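Local coordinates for type I modular polyketide synthase (Streptomyces albus subsp. albus, PDB 6IYR), which probably transfers a malonyl-type extender unit, perhaps methylmalonyl, from coenzyme A to an acyl carrier protein during assembly of the polyketide salinomycin, at residues S38-W43 / R433-L438; E62-E67 / T102-L107. All coordinates share one frame; numbering follows the deposited sequence.

Interaction 1 (S38-W43 / R433-L438)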
# COMPACT_ATOMS: atom_id res chain seq x y z
N SER A 38 9.19 -3.49 19.45
CA SER A 38 10.16 -4.40 18.85
C SER A 38 11.49 -4.41 19.61
O SER A 38 11.84 -3.44 20.28
CB SER A 38 10.45 -4.00 17.42
OG SER A 38 11.34 -4.93 16.85
N ALA A 39 12.22 -5.52 19.44
CA ALA A 39 13.60 -5.68 19.92
C ALA A 39 14.60 -5.02 18.99
O ALA A 39 15.72 -4.74 19.39
CB ALA A 39 13.94 -7.16 20.02
N LEU A 40 14.21 -4.86 17.72
CA LEU A 40 14.90 -3.99 16.76
C LEU A 40 14.68 -2.54 17.11
O LEU A 40 13.54 -2.08 17.16
CB LEU A 40 14.35 -4.21 15.37
CG LEU A 40 15.10 -4.98 14.30
CD1 LEU A 40 14.58 -4.50 12.95
CD2 LEU A 40 16.60 -4.77 14.39
N ILE A 41 15.78 -1.83 17.38
CA ILE A 41 15.74 -0.44 17.80
C ILE A 41 16.38 0.49 16.75
O ILE A 41 17.45 0.20 16.22
CB ILE A 41 16.45 -0.30 19.15
CG1 ILE A 41 15.67 -1.05 20.23
CG2 ILE A 41 16.57 1.15 19.57
CD1 ILE A 41 16.54 -1.47 21.39
N PRO A 42 15.72 1.61 16.45
CA PRO A 42 16.23 2.52 15.44
C PRO A 42 17.13 3.57 16.07
O PRO A 42 16.75 4.17 17.07
CB PRO A 42 14.95 3.18 14.90
CG PRO A 42 14.03 3.18 16.06
CD PRO A 42 14.31 1.89 16.78
N TRP A 43 18.28 3.83 15.45
CA TRP A 43 19.03 5.02 15.79
C TRP A 43 19.01 5.87 14.57
O TRP A 43 19.34 5.40 13.47
CB TRP A 43 20.50 4.68 16.11
CG TRP A 43 20.73 3.96 17.40
CD1 TRP A 43 19.80 3.51 18.29
CD2 TRP A 43 22.01 3.56 17.93
NE1 TRP A 43 20.42 2.86 19.35
CE2 TRP A 43 21.78 2.87 19.13
CE3 TRP A 43 23.33 3.75 17.50
CZ2 TRP A 43 22.82 2.35 19.90
CZ3 TRP A 43 24.36 3.20 18.25
CH2 TRP A 43 24.10 2.51 19.43
N ARG A 433 10.17 -5.47 9.19
CA ARG A 433 10.02 -4.88 7.87
C ARG A 433 9.32 -3.53 7.99
O ARG A 433 9.67 -2.55 7.33
CB ARG A 433 9.25 -5.82 6.94
CG ARG A 433 8.73 -5.16 5.68
CD ARG A 433 9.82 -4.46 4.86
NE ARG A 433 10.86 -5.39 4.46
CZ ARG A 433 11.98 -5.04 3.84
NH1 ARG A 433 12.89 -5.95 3.56
NH2 ARG A 433 12.18 -3.78 3.50
N PHE A 434 8.37 -3.46 8.88
CA PHE A 434 7.63 -2.24 9.04
C PHE A 434 8.58 -1.14 9.50
O PHE A 434 8.62 -0.08 8.91
CB PHE A 434 6.48 -2.45 10.04
CG PHE A 434 5.28 -1.55 9.80
CD1 PHE A 434 5.43 -0.19 9.56
CD2 PHE A 434 3.99 -2.05 9.88
CE1 PHE A 434 4.33 0.64 9.37
CE2 PHE A 434 2.89 -1.22 9.70
CZ PHE A 434 3.06 0.12 9.42
N LEU A 435 9.42 -1.42 10.49
CA LEU A 435 10.39 -0.43 10.96
C LEU A 435 11.24 0.01 9.84
O LEU A 435 11.60 1.19 9.73
CB LEU A 435 11.32 -1.00 12.05
CG LEU A 435 10.97 -0.69 13.48
CD1 LEU A 435 12.00 -1.33 14.41
CD2 LEU A 435 10.90 0.81 13.71
N THR A 436 11.68 -0.92 9.02
CA THR A 436 12.52 -0.48 7.94
C THR A 436 11.77 0.36 6.89
O THR A 436 12.31 1.36 6.39
CB THR A 436 13.49 -1.54 7.37
OG1 THR A 436 13.50 -1.50 5.95
CG2 THR A 436 13.28 -2.90 7.88
N SER A 437 10.48 0.12 6.76
CA SER A 437 9.64 1.01 5.95
C SER A 437 9.50 2.40 6.55
O SER A 437 9.63 3.36 5.83
CB SER A 437 8.28 0.37 5.69
OG SER A 437 8.45 -0.74 4.82
N LEU A 438 9.20 2.49 7.84
CA LEU A 438 9.22 3.76 8.52
C LEU A 438 10.56 4.50 8.34
O LEU A 438 10.58 5.71 8.15
CB LEU A 438 8.95 3.58 10.00
CG LEU A 438 7.62 2.96 10.38
CD1 LEU A 438 7.67 2.60 11.85
CD2 LEU A 438 6.48 3.94 10.13
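Leu-435 of helix 431-443 reaches across to the loop that leads into strand 41-47. Its CD1 methyl carries the contact. Leu-435 CD1 lies 3.2 Å from Leu-40 O, a close approach of a methyl group to a carbonyl oxygen. Leu-435 CD1 also packs 3.8 Å from Leu-40 CB. A looser touch, Leu-435 CD1 to Ser-38 CB at 4.3 Å, completes the shell. The first torsion of Leu-435 (-99°) lies off a staggered position, while its second is fully extended (-179°) and carries CD1 toward the loop.

The loop is braced from within by one bent bond. Ser-38 OG accepts from Leu-40 N at 3.0 Å, which makes an ST turn. Backbone hydrogen bonds between Ser-38 and Arg-454, and between Ile-41 and Ala-94, tie this part of the chain to its surroundings. Leu-93 of strand 88-94 meets Leu-40, Pro-42 and Thr-436, bridging both sides. Elsewhere on the helix, Phe-434 packs on helix 188-208 of the acyltransferase domain.

The contact thus joins the helix to the loop before strand 41-47, the edge strand of the 41-47, 88-94, 116-120 sheet. One leucine methyl packs on CB carbons and presses on a backbone carbonyl oxygen. Such a contact relies on fit and sets no direction.

Interaction 2 (E62-E67 / T102-L107)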
# COMPACT_ATOMS: atom_id res chain seq x y z
N GLU A 62 32.30 5.15 16.72
CA GLU A 62 33.41 5.28 17.65
C GLU A 62 32.89 5.20 19.08
O GLU A 62 33.46 4.52 19.91
CB GLU A 62 34.17 6.58 17.41
CG GLU A 62 35.02 6.55 16.16
CD GLU A 62 35.43 7.93 15.68
OE1 GLU A 62 35.83 8.05 14.51
OE2 GLU A 62 35.36 8.88 16.47
N PHE A 63 31.78 5.86 19.35
CA PHE A 63 31.20 5.82 20.65
C PHE A 63 30.76 4.42 21.07
O PHE A 63 31.00 4.02 22.20
CB PHE A 63 30.01 6.76 20.71
CG PHE A 63 29.09 6.51 21.85
CD1 PHE A 63 29.31 7.10 23.06
CD2 PHE A 63 28.02 5.65 21.70
CE1 PHE A 63 28.48 6.86 24.12
CE2 PHE A 63 27.18 5.41 22.76
CZ PHE A 63 27.41 6.02 23.97
N THR A 64 30.11 3.67 20.19
CA THR A 64 29.66 2.33 20.54
C THR A 64 30.80 1.34 20.70
O THR A 64 30.72 0.42 21.47
CB THR A 64 28.44 1.75 19.78
OG1 THR A 64 28.84 0.85 18.77
CG2 THR A 64 27.57 2.80 19.21
N ARG A 65 31.88 1.57 19.98
CA ARG A 65 33.05 0.72 20.06
C ARG A 65 33.63 0.71 21.47
O ARG A 65 34.06 -0.31 21.94
CB ARG A 65 34.12 1.17 19.08
CG ARG A 65 33.92 0.73 17.66
CD ARG A 65 35.00 1.32 16.79
NE ARG A 65 34.71 1.16 15.38
CZ ARG A 65 34.81 2.12 14.49
NH1 ARG A 65 35.22 3.32 14.86
NH2 ARG A 65 34.53 1.88 13.22
N GLY A 66 33.66 1.86 22.13
CA GLY A 66 34.18 1.93 23.47
C GLY A 66 33.13 1.80 24.55
O GLY A 66 33.43 1.91 25.72
N GLU A 67 31.88 1.64 24.16
CA GLU A 67 30.80 1.56 25.13
C GLU A 67 30.64 0.39 26.10
O GLU A 67 30.47 0.63 27.28
CB GLU A 67 29.46 1.87 24.48
CG GLU A 67 28.48 2.35 25.51
CD GLU A 67 29.20 3.03 26.63
OE1 GLU A 67 30.01 3.93 26.34
OE2 GLU A 67 28.99 2.64 27.80
N THR A 102 27.99 -3.18 13.20
CA THR A 102 27.99 -3.62 11.84
C THR A 102 27.22 -2.65 10.95
O THR A 102 27.66 -2.33 9.85
CB THR A 102 27.34 -5.00 11.74
OG1 THR A 102 28.05 -5.89 12.60
CG2 THR A 102 27.34 -5.52 10.32
N ALA A 103 26.08 -2.17 11.43
CA ALA A 103 25.25 -1.28 10.61
C ALA A 103 25.88 0.12 10.47
O ALA A 103 26.00 0.63 9.37
CB ALA A 103 23.86 -1.17 11.22
N LEU A 104 26.44 0.65 11.56
CA LEU A 104 27.08 1.96 11.48
C LEU A 104 28.35 1.99 10.63
O LEU A 104 28.69 3.00 10.04
CB LEU A 104 27.39 2.49 12.86
CG LEU A 104 26.17 2.87 13.69
CD1 LEU A 104 26.51 2.90 15.17
CD2 LEU A 104 25.62 4.21 13.25
N ASP A 105 29.10 0.92 10.64
CA ASP A 105 30.31 0.89 9.87
C ASP A 105 29.94 0.89 8.38
O ASP A 105 30.58 1.57 7.57
CB ASP A 105 31.13 -0.34 10.21
CG ASP A 105 32.06 -0.13 11.42
OD1 ASP A 105 32.18 1.00 11.94
OD2 ASP A 105 32.71 -1.10 11.82
N ALA A 106 28.89 0.14 8.04
CA ALA A 106 28.39 0.15 6.66
C ALA A 106 27.88 1.53 6.26
O ALA A 106 28.20 2.04 5.19
CB ALA A 106 27.34 -0.91 6.46
N LEU A 107 27.11 2.15 7.14
CA LEU A 107 26.60 3.48 6.88
C LEU A 107 27.75 4.45 6.68
O LEU A 107 27.73 5.30 5.77
CB LEU A 107 25.67 3.92 8.02
CG LEU A 107 25.00 5.28 7.88
CD1 LEU A 107 24.14 5.35 6.61
CD2 LEU A 107 24.15 5.51 9.12
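Arg-65 and Asp-105 form the charged pair between segments 62-67 and 102-107. Arg-65 NH2 lies 2.8 Å from Asp-105 OD1, a salt bridge. The other carboxylate oxygen, Asp-105 OD2, is 3.8 Å from Arg-65 NH2, so the bridge is one-sided and not a two-pronged grip. The guanidinium and carboxylate planes are turned 41° apart. The two side chains approach from opposite directions. Arg-65 is extended from CG to NE (chi2 176°, chi3 -168°), and this reach lets a residue on one helix span to the other. Both residues also touch a neighbouring molecule in the crystal.

The apolar part lies deeper. Thr-64 CG2 meets Leu-104 CD1 at 4.2 Å, with both side chains directed toward the partner helix. The backbones stay apart here, with Thr-64 CA and Leu-104 CA 9.4 Å from each other. Leu-104 also packs on Leu-60, Ala-61 and Val-92, and Thr-64 rests on Leu-101.

Beside the contact, Arg-97, at the start of helix 97-108, donates through NH2 to Arg-65 O, and its NE reaches Thr-64 O weakly.

Helices 50-65 and 97-108 thus pair over the antiparallel sheet of strands 41-47, 88-94 and 116-120. This small alpha/beta unit is consistent with the linker that precedes the acyltransferase domain in modular polyketide synthases.

In the fold
Interactions 1 and 2 flank the same three-stranded antiparallel sheet. Segment 433-438 meets the side where Leu-93 points, whereas helices 50-65 and 97-108 lie where Val-92 points. Both contacts are partly buried. Interaction 2 lies farther out, about 34 Å from the chain centre against about 18 Å for interaction 1, measured between centres. Interaction 1 joins the sheet unit to the acyltransferase domain, and interaction 2 joins two helices within the unit. Their chemistry differs too: interaction 1 has no charged pair, while interaction 2 adds a salt bridge on its more exposed side, at Arg-65. Trp-43 connects them directly. Trp-43 CZ3 packs 3.4 Å from Thr-64 CG2 and 3.8 Å from Leu-104 CD1.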